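Local coordinates for protein B-agarase (Saccharophagus degradans, PDB 4BQ2) that hydrolyses agarose as a family 50 exo-beta-agarase, probably releasing short products from the ends of the chains, at residues A[4-9]-A[60-65]; A[27-32]-A[184-189]; A[72-77]-A[86-91]; A[115-120]-A[161-166]. One frame throughout, in Å; residues are numbered along the deposited sequence.

Contact 1: A[4-9]-A[60-65]. With CA (calcium ion), chain K.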
# COMPACT_ATOMS: atom_id res chain seq x y z
N MET A 4 -1.18 -20.19 -30.91
CA MET A 4 0.19 -20.08 -30.43
C MET A 4 0.85 -18.79 -30.91
O MET A 4 0.86 -18.50 -32.11
CB MET A 4 1.01 -21.33 -30.82
CG MET A 4 2.47 -21.32 -30.35
SD MET A 4 2.69 -21.25 -28.54
CE MET A 4 1.99 -22.84 -28.13
N LEU A 5 1.42 -18.01 -29.98
CA LEU A 5 2.15 -16.81 -30.36
C LEU A 5 3.66 -17.04 -30.47
O LEU A 5 4.27 -16.67 -31.47
CB LEU A 5 1.81 -15.63 -29.43
CG LEU A 5 0.31 -15.35 -29.37
CD1 LEU A 5 0.00 -14.50 -28.14
CD2 LEU A 5 -0.19 -14.68 -30.66
N PHE A 6 4.27 -17.63 -29.43
CA PHE A 6 5.72 -17.89 -29.42
C PHE A 6 6.00 -19.20 -28.70
O PHE A 6 5.83 -19.28 -27.47
CB PHE A 6 6.51 -16.76 -28.69
CG PHE A 6 6.35 -15.41 -29.32
CD1 PHE A 6 7.17 -15.00 -30.39
CD2 PHE A 6 5.33 -14.55 -28.89
CE1 PHE A 6 6.99 -13.75 -30.98
CE2 PHE A 6 5.15 -13.30 -29.49
CZ PHE A 6 5.99 -12.90 -30.53
N ASP A 7 6.45 -20.21 -29.44
CA ASP A 7 6.91 -21.46 -28.80
C ASP A 7 8.42 -21.62 -28.85
O ASP A 7 8.96 -22.60 -28.33
CB ASP A 7 6.20 -22.71 -29.34
CG ASP A 7 6.49 -22.99 -30.81
OD1 ASP A 7 7.45 -22.48 -31.41
OD2 ASP A 7 5.69 -23.74 -31.39
N PHE A 8 9.09 -20.67 -29.51
CA PHE A 8 10.58 -20.61 -29.61
C PHE A 8 11.25 -21.81 -30.29
O PHE A 8 12.48 -21.98 -30.19
CB PHE A 8 11.22 -20.25 -28.26
CG PHE A 8 10.61 -19.03 -27.64
CD1 PHE A 8 10.94 -17.76 -28.14
CD2 PHE A 8 9.63 -19.13 -26.65
CE1 PHE A 8 10.34 -16.61 -27.62
CE2 PHE A 8 9.04 -17.97 -26.12
CZ PHE A 8 9.40 -16.73 -26.61
N GLU A 9 10.46 -22.62 -31.01
CA GLU A 9 10.97 -23.87 -31.59
C GLU A 9 11.84 -23.68 -32.85
O GLU A 9 12.66 -24.53 -33.17
CB GLU A 9 9.83 -24.86 -31.87
CG GLU A 9 9.15 -25.34 -30.60
CD GLU A 9 10.15 -25.96 -29.64
OE1 GLU A 9 10.90 -26.84 -30.09
OE2 GLU A 9 10.23 -25.53 -28.46
N GLN A 60 2.20 -3.93 -36.47
CA GLN A 60 0.88 -3.32 -36.33
C GLN A 60 0.19 -4.07 -35.19
O GLN A 60 0.43 -5.26 -35.03
CB GLN A 60 0.08 -3.49 -37.61
CG GLN A 60 0.73 -2.85 -38.85
CD GLN A 60 0.46 -3.63 -40.14
OE1 GLN A 60 0.13 -4.83 -40.12
NE2 GLN A 60 0.61 -2.94 -41.28
N PRO A 61 -0.67 -3.40 -34.41
CA PRO A 61 -1.31 -4.07 -33.27
C PRO A 61 -2.04 -5.36 -33.66
O PRO A 61 -2.59 -5.43 -34.75
CB PRO A 61 -2.31 -3.02 -32.77
CG PRO A 61 -1.71 -1.71 -33.15
CD PRO A 61 -0.99 -1.95 -34.45
N TRP A 62 -2.02 -6.38 -32.80
CA TRP A 62 -2.70 -7.66 -33.05
C TRP A 62 -4.21 -7.48 -32.96
O TRP A 62 -4.69 -6.84 -32.04
CB TRP A 62 -2.35 -8.70 -31.99
CG TRP A 62 -0.99 -9.35 -32.01
CD1 TRP A 62 -0.52 -10.25 -32.92
CD2 TRP A 62 0.03 -9.21 -31.01
NE1 TRP A 62 0.75 -10.65 -32.57
CE2 TRP A 62 1.11 -10.03 -31.40
CE3 TRP A 62 0.15 -8.46 -29.84
CZ2 TRP A 62 2.29 -10.13 -30.67
CZ3 TRP A 62 1.33 -8.54 -29.11
CH2 TRP A 62 2.38 -9.37 -29.53
N ASP A 63 -4.95 -8.08 -33.89
CA ASP A 63 -6.41 -8.10 -33.80
C ASP A 63 -6.91 -9.41 -33.20
O ASP A 63 -7.01 -10.43 -33.90
CB ASP A 63 -7.07 -7.83 -35.16
CG ASP A 63 -8.60 -7.75 -35.08
OD1 ASP A 63 -9.20 -8.05 -34.03
OD2 ASP A 63 -9.22 -7.40 -36.10
N TRP A 64 -7.20 -9.37 -31.90
CA TRP A 64 -7.77 -10.53 -31.20
C TRP A 64 -9.23 -10.29 -30.80
O TRP A 64 -9.72 -10.88 -29.82
CB TRP A 64 -6.94 -10.85 -29.93
CG TRP A 64 -5.48 -11.21 -30.16
CD1 TRP A 64 -4.93 -11.79 -31.27
CD2 TRP A 64 -4.40 -11.01 -29.24
NE1 TRP A 64 -3.57 -11.97 -31.10
CE2 TRP A 64 -3.22 -11.50 -29.86
CE3 TRP A 64 -4.31 -10.50 -27.93
CZ2 TRP A 64 -1.97 -11.47 -29.23
CZ3 TRP A 64 -3.06 -10.46 -27.31
CH2 TRP A 64 -1.91 -10.94 -27.97
N SER A 65 -9.93 -9.43 -31.54
CA SER A 65 -11.31 -9.10 -31.20
C SER A 65 -12.28 -10.29 -31.23
O SER A 65 -13.35 -10.22 -30.63
CB SER A 65 -11.84 -7.94 -32.06
OG SER A 65 -12.00 -8.36 -33.40
CA CA K . 9.21 -24.27 -26.74
O HOH W 1 7.44 -25.29 -27.15
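Asp-63 OD1 is gripped twice, by Ser-65 OG and by Ser-65 N, each at 2.9 Å, in an Asx turn that closes the chain around Trp-64, the tryptophan that meets Leu-5 across the contact. The hydroxyl takes the syn lone pair of the carboxylate oxygen, while the amide comes in nearly along its C-O axis at an N-H...O angle of 164°. Leu-5 and Trp-64 reach for each other from opposite directions: both leucine methyls converge on the indole's six-membered ring, CD1 lying 3.8 Å from CZ2 of Trp-64. Trp-62 lies against its neighbour, with Trp-64 CZ2 3.4 Å above its indole plane and offset toward the rim. A looser aromatic contact follows, where CZ2 of Trp-62 sits 4.4 Å from CE2 at the edge of the Phe-6 ring. Leu-5 and Phe-6 form a classic beta bulge opposite Ile-187, where the chain turns a corner within the agarase CBM-like domain. From this bulge Leu-5 points toward the tryptophans of the loop between strands 51-56 and 70-79, while Phe-6 nears them with its ring end. Just beyond, the same chain enters the calcium site: Asp-7 O and Glu-9 OE2 bind the ion at 2.3 and 2.4 Å, and Asp-185, Ser-37 and Lys-38 join them. Asp-7 OD1, met from above its carboxylate plane, accepts the Glu-9 amide in a second Asx turn.

Contact 2: A[27-32]-A[184-189]. With CA (calcium ion), chain K.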
# COMPACT_ATOMS: atom_id res chain seq x y z
N GLU A 27 17.23 -21.55 -25.10
CA GLU A 27 17.85 -22.72 -24.46
C GLU A 27 16.80 -23.82 -24.30
O GLU A 27 15.60 -23.56 -24.32
CB GLU A 27 18.39 -22.40 -23.06
CG GLU A 27 19.12 -21.07 -22.87
CD GLU A 27 20.53 -21.06 -23.45
OE1 GLU A 27 21.00 -22.14 -23.90
OE2 GLU A 27 21.16 -19.97 -23.44
N THR A 28 17.29 -25.05 -24.13
CA THR A 28 16.45 -26.18 -23.77
C THR A 28 16.29 -26.24 -22.25
O THR A 28 17.27 -26.10 -21.50
CB THR A 28 17.02 -27.51 -24.35
OG1 THR A 28 17.02 -27.42 -25.77
CG2 THR A 28 16.15 -28.71 -23.96
N TYR A 29 15.04 -26.41 -21.80
CA TYR A 29 14.69 -26.43 -20.37
C TYR A 29 13.58 -27.51 -20.27
O TYR A 29 13.01 -27.88 -21.31
CB TYR A 29 14.13 -25.05 -19.94
CG TYR A 29 12.71 -24.91 -20.43
CD1 TYR A 29 12.44 -24.64 -21.78
CD2 TYR A 29 11.63 -25.14 -19.59
CE1 TYR A 29 11.14 -24.55 -22.25
CE2 TYR A 29 10.33 -25.09 -20.07
CZ TYR A 29 10.09 -24.80 -21.40
OH TYR A 29 8.80 -24.77 -21.86
N THR A 30 13.27 -27.98 -19.05
CA THR A 30 12.13 -28.88 -18.80
C THR A 30 10.77 -28.18 -18.66
O THR A 30 10.53 -27.42 -17.70
CB THR A 30 12.37 -29.74 -17.54
OG1 THR A 30 13.58 -30.48 -17.71
CG2 THR A 30 11.18 -30.68 -17.29
N GLY A 31 9.86 -28.44 -19.61
CA GLY A 31 8.56 -27.79 -19.61
C GLY A 31 7.57 -28.29 -18.56
O GLY A 31 7.87 -29.21 -17.80
N ILE A 32 6.39 -27.68 -18.56
CA ILE A 32 5.33 -27.95 -17.58
C ILE A 32 4.87 -29.40 -17.64
O ILE A 32 4.46 -29.97 -16.61
CB ILE A 32 4.08 -27.02 -17.75
CG1 ILE A 32 3.44 -27.12 -19.16
CG2 ILE A 32 4.40 -25.59 -17.40
CD1 ILE A 32 1.94 -26.97 -19.18
N ILE A 184 10.90 -18.52 -20.33
CA ILE A 184 9.54 -18.28 -20.79
C ILE A 184 9.31 -19.18 -22.01
O ILE A 184 10.18 -19.30 -22.87
CB ILE A 184 9.34 -16.81 -21.19
CG1 ILE A 184 9.54 -15.86 -19.96
CG2 ILE A 184 7.97 -16.59 -21.83
CD1 ILE A 184 9.68 -14.39 -20.35
N ASP A 185 8.14 -19.80 -22.09
CA ASP A 185 7.81 -20.63 -23.27
C ASP A 185 6.32 -20.60 -23.51
O ASP A 185 5.53 -20.28 -22.59
CB ASP A 185 8.37 -22.04 -23.06
CG ASP A 185 8.41 -22.85 -24.36
OD1 ASP A 185 8.10 -22.29 -25.44
OD2 ASP A 185 8.72 -24.06 -24.30
N ASN A 186 5.91 -20.87 -24.76
CA ASN A 186 4.52 -21.13 -25.12
C ASN A 186 3.59 -19.96 -24.86
O ASN A 186 2.55 -20.11 -24.24
CB ASN A 186 4.00 -22.40 -24.43
CG ASN A 186 4.80 -23.64 -24.84
OD1 ASN A 186 5.10 -23.82 -26.02
ND2 ASN A 186 5.17 -24.47 -23.87
N ILE A 187 4.02 -18.77 -25.28
CA ILE A 187 3.16 -17.63 -25.18
C ILE A 187 2.00 -17.85 -26.14
O ILE A 187 2.20 -18.01 -27.35
CB ILE A 187 3.91 -16.33 -25.51
CG1 ILE A 187 5.22 -16.28 -24.70
CG2 ILE A 187 2.97 -15.19 -25.24
CD1 ILE A 187 6.00 -14.98 -24.75
N ARG A 188 0.79 -17.91 -25.59
CA ARG A 188 -0.36 -18.30 -26.40
C ARG A 188 -1.65 -17.68 -25.87
O ARG A 188 -1.68 -17.19 -24.73
CB ARG A 188 -0.47 -19.84 -26.40
CG ARG A 188 -0.88 -20.41 -25.03
CD ARG A 188 -0.28 -21.76 -24.75
NE ARG A 188 -0.78 -22.32 -23.49
CZ ARG A 188 -0.08 -22.40 -22.36
NH1 ARG A 188 1.17 -21.90 -22.28
NH2 ARG A 188 -0.65 -22.95 -21.29
N ILE A 189 -2.71 -17.71 -26.69
CA ILE A 189 -4.07 -17.39 -26.27
C ILE A 189 -4.94 -18.65 -26.26
O ILE A 189 -4.93 -19.43 -27.21
CB ILE A 189 -4.75 -16.34 -27.17
CG1 ILE A 189 -4.02 -15.01 -27.09
CG2 ILE A 189 -6.19 -16.10 -26.73
CD1 ILE A 189 -4.30 -14.14 -28.28
CA CA K . 9.21 -24.27 -26.74
O HOH W 1 7.44 -25.29 -27.15
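The calcium site of the CBM-like domain is where strand 22-30 reaches strand 180-191, through a single phenol and a single carboxylate. Asp-185 binds the ion with both oxygens, and its OD2 also accepts a short 2.5 Å hydrogen bond from Tyr-29 OH. OD2 accepts on its anti lone pair, away from OD1. It lies at the edge of the tyrosine ring, in its plane, and the carboxylate is turned 80° from the ring. Tyr-29 reaches it because its CG sits between the backbone N and the carbonyl carbon (chi1 77°). With calcium on both oxygens and the hydroxyl on OD2, the rotation of the carboxylate is fixed. Glu-9, Asp-7, Ser-37 and Lys-38 supply the other protein ligands. Asn-186 and Ile-187 make a G1 beta bulge facing Phe-6, with Asn-186 at a positive phi of 63°. The asparagine acts from the second shell: its OD1 accepts from the calcium-bound water at 3.0 Å, while its ND2 bonds to Asp-75. Arg-188 NH1, which also pairs with Asp-75, donates to Asn-186 O at 3.0 Å, in the carbonyl plane on a lone pair.

Contact 3: A[72-77]-A[86-91]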
# COMPACT_ATOMS: atom_id res chain seq x y z
N LEU A 72 -4.50 -14.78 -22.13
CA LEU A 72 -3.15 -14.90 -22.56
C LEU A 72 -2.37 -15.76 -21.56
O LEU A 72 -2.39 -15.49 -20.34
CB LEU A 72 -2.55 -13.49 -22.54
CG LEU A 72 -1.19 -13.19 -23.13
CD1 LEU A 72 -1.22 -13.52 -24.63
CD2 LEU A 72 -0.88 -11.70 -22.88
N TYR A 73 -1.68 -16.77 -22.08
CA TYR A 73 -0.93 -17.73 -21.27
C TYR A 73 0.56 -17.65 -21.50
O TYR A 73 0.98 -17.45 -22.64
CB TYR A 73 -1.38 -19.14 -21.68
CG TYR A 73 -2.64 -19.57 -21.01
CD1 TYR A 73 -3.87 -19.05 -21.41
CD2 TYR A 73 -2.62 -20.50 -19.98
CE1 TYR A 73 -5.04 -19.44 -20.81
CE2 TYR A 73 -3.80 -20.90 -19.37
CZ TYR A 73 -5.00 -20.38 -19.79
OH TYR A 73 -6.19 -20.77 -19.21
N PHE A 74 1.34 -17.87 -20.44
CA PHE A 74 2.81 -17.98 -20.53
C PHE A 74 3.24 -19.13 -19.64
O PHE A 74 2.69 -19.27 -18.53
CB PHE A 74 3.53 -16.73 -19.97
CG PHE A 74 3.04 -15.42 -20.50
CD1 PHE A 74 1.87 -14.84 -20.03
CD2 PHE A 74 3.84 -14.70 -21.38
CE1 PHE A 74 1.44 -13.61 -20.51
CE2 PHE A 74 3.42 -13.46 -21.88
CZ PHE A 74 2.23 -12.91 -21.43
N ASP A 75 4.20 -19.94 -20.10
CA ASP A 75 4.87 -20.91 -19.21
C ASP A 75 6.14 -20.21 -18.73
O ASP A 75 6.88 -19.66 -19.54
CB ASP A 75 5.25 -22.21 -19.95
CG ASP A 75 4.03 -23.01 -20.44
OD1 ASP A 75 2.87 -22.64 -20.14
OD2 ASP A 75 4.27 -23.97 -21.22
N ILE A 76 6.34 -20.14 -17.42
CA ILE A 76 7.47 -19.37 -16.87
C ILE A 76 8.06 -20.10 -15.68
O ILE A 76 7.33 -20.76 -14.91
CB ILE A 76 7.04 -17.93 -16.41
CG1 ILE A 76 5.99 -17.33 -17.37
CG2 ILE A 76 8.24 -16.99 -16.26
CD1 ILE A 76 5.46 -15.96 -16.92
N VAL A 77 9.38 -19.97 -15.50
CA VAL A 77 10.01 -20.45 -14.26
C VAL A 77 11.22 -19.57 -13.99
O VAL A 77 11.78 -19.02 -14.94
CB VAL A 77 10.48 -21.91 -14.39
CG1 VAL A 77 11.67 -22.02 -15.34
CG2 VAL A 77 10.83 -22.49 -13.03
N PHE A 86 7.07 -10.80 -11.71
CA PHE A 86 6.85 -10.18 -13.00
C PHE A 86 5.64 -9.25 -12.94
O PHE A 86 4.57 -9.61 -12.38
CB PHE A 86 6.56 -11.26 -14.07
CG PHE A 86 7.72 -11.56 -14.96
CD1 PHE A 86 8.69 -10.56 -15.24
CD2 PHE A 86 7.84 -12.80 -15.57
CE1 PHE A 86 9.75 -10.83 -16.11
CE2 PHE A 86 8.89 -13.08 -16.42
CZ PHE A 86 9.86 -12.09 -16.68
N TYR A 87 5.81 -8.07 -13.55
CA TYR A 87 4.70 -7.19 -13.86
C TYR A 87 4.35 -7.43 -15.31
O TYR A 87 5.23 -7.35 -16.17
CB TYR A 87 5.11 -5.74 -13.64
CG TYR A 87 5.27 -5.40 -12.17
CD1 TYR A 87 6.49 -5.59 -11.53
CD2 TYR A 87 4.20 -4.91 -11.43
CE1 TYR A 87 6.65 -5.29 -10.17
CE2 TYR A 87 4.34 -4.61 -10.07
CZ TYR A 87 5.57 -4.80 -9.46
OH TYR A 87 5.69 -4.48 -8.12
N LEU A 88 3.08 -7.78 -15.58
CA LEU A 88 2.62 -7.96 -16.93
C LEU A 88 1.76 -6.73 -17.25
O LEU A 88 0.75 -6.51 -16.59
CB LEU A 88 1.80 -9.26 -17.05
CG LEU A 88 0.98 -9.34 -18.34
CD1 LEU A 88 1.90 -9.62 -19.53
CD2 LEU A 88 -0.15 -10.39 -18.23
N ASP A 89 2.21 -5.94 -18.22
CA ASP A 89 1.47 -4.77 -18.68
C ASP A 89 1.11 -5.03 -20.13
O ASP A 89 1.98 -5.36 -20.93
CB ASP A 89 2.35 -3.52 -18.61
CG ASP A 89 2.63 -3.09 -17.17
OD1 ASP A 89 1.76 -2.41 -16.60
OD2 ASP A 89 3.71 -3.44 -16.63
N VAL A 90 -0.17 -4.89 -20.44
CA VAL A 90 -0.66 -5.14 -21.78
C VAL A 90 -1.30 -3.83 -22.21
O VAL A 90 -2.17 -3.30 -21.52
CB VAL A 90 -1.67 -6.31 -21.80
CG1 VAL A 90 -2.22 -6.53 -23.20
CG2 VAL A 90 -1.01 -7.59 -21.30
N THR A 91 -0.83 -3.28 -23.34
CA THR A 91 -1.26 -1.97 -23.85
C THR A 91 -1.97 -2.11 -25.20
O THR A 91 -1.52 -2.87 -26.06
CB THR A 91 -0.05 -1.01 -23.96
OG1 THR A 91 0.57 -0.89 -22.67
CG2 THR A 91 -0.48 0.40 -24.38
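Strands 72-77 and 86-91 run roughly antiparallel, at 147°, with their axes 11.5 Å apart at closest approach. That spacing is too wide for backbone bonding and fits the two facing layers of a beta-sandwich, the arrangement expected of a CBM-like domain. Alternate residues point across the gap, and they meet in three apolar pairs: Leu-72 with Val-90, Phe-74 with Leu-88, and Ile-76 with Phe-86. The middle pair comes closest, CD1 of Leu-88 reaching CZ of Phe-74 at 3.8 Å and lying obliquely to the ring. With CG anti to the backbone N (chi1 165°), the leucine extends toward the opposite strand and sets this one methyl against the far end of the phenylalanine. Packing is slacker at Leu-72, whose CD2 is 4.4 Å from CG2 of Val-90. All six side chains are buried. Ile-187 from strand 180-191 also packs on Phe-74, while Ile-104 lies against Ile-76 and Leu-171 against Phe-86, so neighbouring strands complete the hydrophobic interior. Asp-75, between the inward-pointing residues of strand 72-77, pairs with Arg-188 and Asn-186. At the other end of the row, the edge of the Phe-86 ring meets the isoleucine, CE2 lying 4.0 Å from CG2 of Ile-76.

Contact 4: A[115-120]-A[161-166]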
# COMPACT_ATOMS: atom_id res chain seq x y z
N LYS A 115 -6.42 -12.96 -18.06
CA LYS A 115 -7.67 -12.80 -18.81
C LYS A 115 -7.62 -11.58 -19.74
O LYS A 115 -7.17 -10.52 -19.34
CB LYS A 115 -8.84 -12.72 -17.82
CG LYS A 115 -9.30 -14.07 -17.29
CD LYS A 115 -10.19 -13.85 -16.10
CE LYS A 115 -10.69 -15.16 -15.52
NZ LYS A 115 -10.82 -14.93 -14.05
N LEU A 116 -8.05 -11.75 -21.00
CA LEU A 116 -8.18 -10.62 -21.90
C LEU A 116 -9.60 -10.14 -21.98
O LEU A 116 -9.86 -8.97 -22.27
CB LEU A 116 -7.76 -11.03 -23.30
CG LEU A 116 -6.30 -11.40 -23.52
CD1 LEU A 116 -6.14 -11.96 -24.91
CD2 LEU A 116 -5.39 -10.20 -23.32
N SER A 117 -10.52 -11.08 -21.78
CA SER A 117 -11.97 -10.87 -21.91
C SER A 117 -12.72 -11.97 -21.16
O SER A 117 -12.18 -13.05 -20.90
CB SER A 117 -12.38 -10.93 -23.38
OG SER A 117 -12.02 -12.21 -23.91
N GLY A 118 -13.99 -11.69 -20.83
CA GLY A 118 -14.87 -12.70 -20.28
C GLY A 118 -14.89 -12.76 -18.75
O GLY A 118 -14.14 -12.05 -18.08
N HIS A 119 -15.78 -13.61 -18.24
CA HIS A 119 -15.84 -13.99 -16.83
C HIS A 119 -15.91 -12.76 -15.95
O HIS A 119 -16.76 -11.88 -16.18
CB HIS A 119 -14.67 -14.94 -16.48
CG HIS A 119 -14.72 -16.25 -17.21
ND1 HIS A 119 -14.16 -17.41 -16.70
CD2 HIS A 119 -15.30 -16.59 -18.39
CE1 HIS A 119 -14.36 -18.40 -17.56
NE2 HIS A 119 -15.06 -17.93 -18.59
N ASP A 120 -15.02 -12.65 -14.97
CA ASP A 120 -15.11 -11.52 -14.06
C ASP A 120 -14.56 -10.21 -14.62
O ASP A 120 -14.47 -9.22 -13.89
CB ASP A 120 -14.53 -11.84 -12.66
CG ASP A 120 -13.09 -12.42 -12.70
OD1 ASP A 120 -12.56 -12.74 -13.79
OD2 ASP A 120 -12.50 -12.58 -11.59
N LEU A 161 -9.66 -3.98 -22.44
CA LEU A 161 -8.84 -3.39 -23.47
C LEU A 161 -9.53 -3.50 -24.84
O LEU A 161 -10.46 -4.29 -24.98
CB LEU A 161 -7.46 -4.08 -23.54
CG LEU A 161 -6.52 -3.92 -22.34
CD1 LEU A 161 -5.17 -4.55 -22.64
CD2 LEU A 161 -6.35 -2.44 -21.94
N ASP A 162 -9.06 -2.72 -25.82
CA ASP A 162 -9.50 -2.85 -27.22
C ASP A 162 -8.77 -4.01 -27.86
O ASP A 162 -7.67 -3.86 -28.39
CB ASP A 162 -9.24 -1.52 -27.98
CG ASP A 162 -9.69 -1.57 -29.45
OD1 ASP A 162 -10.28 -2.57 -29.92
OD2 ASP A 162 -9.42 -0.56 -30.13
N LEU A 163 -9.40 -5.18 -27.81
CA LEU A 163 -8.83 -6.42 -28.33
C LEU A 163 -8.58 -6.39 -29.84
O LEU A 163 -7.76 -7.16 -30.38
CB LEU A 163 -9.71 -7.62 -27.92
CG LEU A 163 -9.75 -7.85 -26.39
CD1 LEU A 163 -10.35 -9.21 -26.06
CD2 LEU A 163 -8.36 -7.75 -25.77
N SER A 164 -9.25 -5.47 -30.54
CA SER A 164 -9.03 -5.33 -31.98
C SER A 164 -7.65 -4.75 -32.28
O SER A 164 -7.16 -4.89 -33.39
CB SER A 164 -10.16 -4.53 -32.66
OG SER A 164 -10.17 -3.16 -32.25
N GLY A 165 -7.01 -4.15 -31.27
CA GLY A 165 -5.62 -3.71 -31.42
C GLY A 165 -4.69 -3.79 -30.21
O GLY A 165 -4.43 -2.79 -29.56
N ILE A 166 -4.15 -4.98 -29.93
CA ILE A 166 -3.16 -5.12 -28.85
C ILE A 166 -1.76 -4.74 -29.36
O ILE A 166 -1.22 -5.39 -30.26
CB ILE A 166 -3.19 -6.56 -28.21
CG1 ILE A 166 -4.57 -6.85 -27.59
CG2 ILE A 166 -2.04 -6.78 -27.22
CD1 ILE A 166 -5.12 -5.79 -26.65
O HOH W 2 -8.66 -6.62 -21.56
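Leu-163 packs its two methyls against the chain at Leu-116 and Ser-117, and this is the tight part of the contact. Its CD1 lies 3.8 Å from Ser-117 CB and equally near the carbonyl oxygen of Leu-116, while CD2 settles 4.1 Å from Leu-116 CB. The leucine thus straddles backbone as much as side chain. The Ser-117 hydroxyl is bonded to Phe-67 O and Ala-70 N. The packing joins two loops of the CBM-like domain, one following strand 110-115 and the other leading into strand 166-174. Toward Leu-161 the fit is looser, and a water takes up the separation: it donates to Leu-116 O at 2.7 Å and accepts from Leu-161 N at 3.0 Å. Farther out, partly exposed, Asp-162 OD1 takes the Ser-164 amide at 3.1 Å in an Asx turn, met from above the carboxylate plane, and Gly-165 N bonds back to Asp-162 O. Asp-162 OD2 is held by Asn-94 and Gln-93. With no direct hydrogen bond between the segments, their direct contact is apolar, and a water links a carbonyl and an amide that do not meet.

All four contacts lie in the N-terminal CBM-like domain, on the same side of the chain's centre. Contacts 1 and 2, about 15 Å apart between centres, alternate along the chain and share the calcium ion and a bound water; strands 3-6 and 180-191 pair there. Strand 180-191 also pairs with strand 70-79, linking contact 2 to contact 3, whose centre is about 12 Å away and where Arg-188 meets Asp-75. Contact 4, its centre about 14 Å from those of contacts 1 and 3, joins contact 1 through backbone bonds between 60-65 and 161-166. Contacts 3 and 4 both fall within the sequence interval spanned by contact 2, so a late strand returns to early ones and closes the domain.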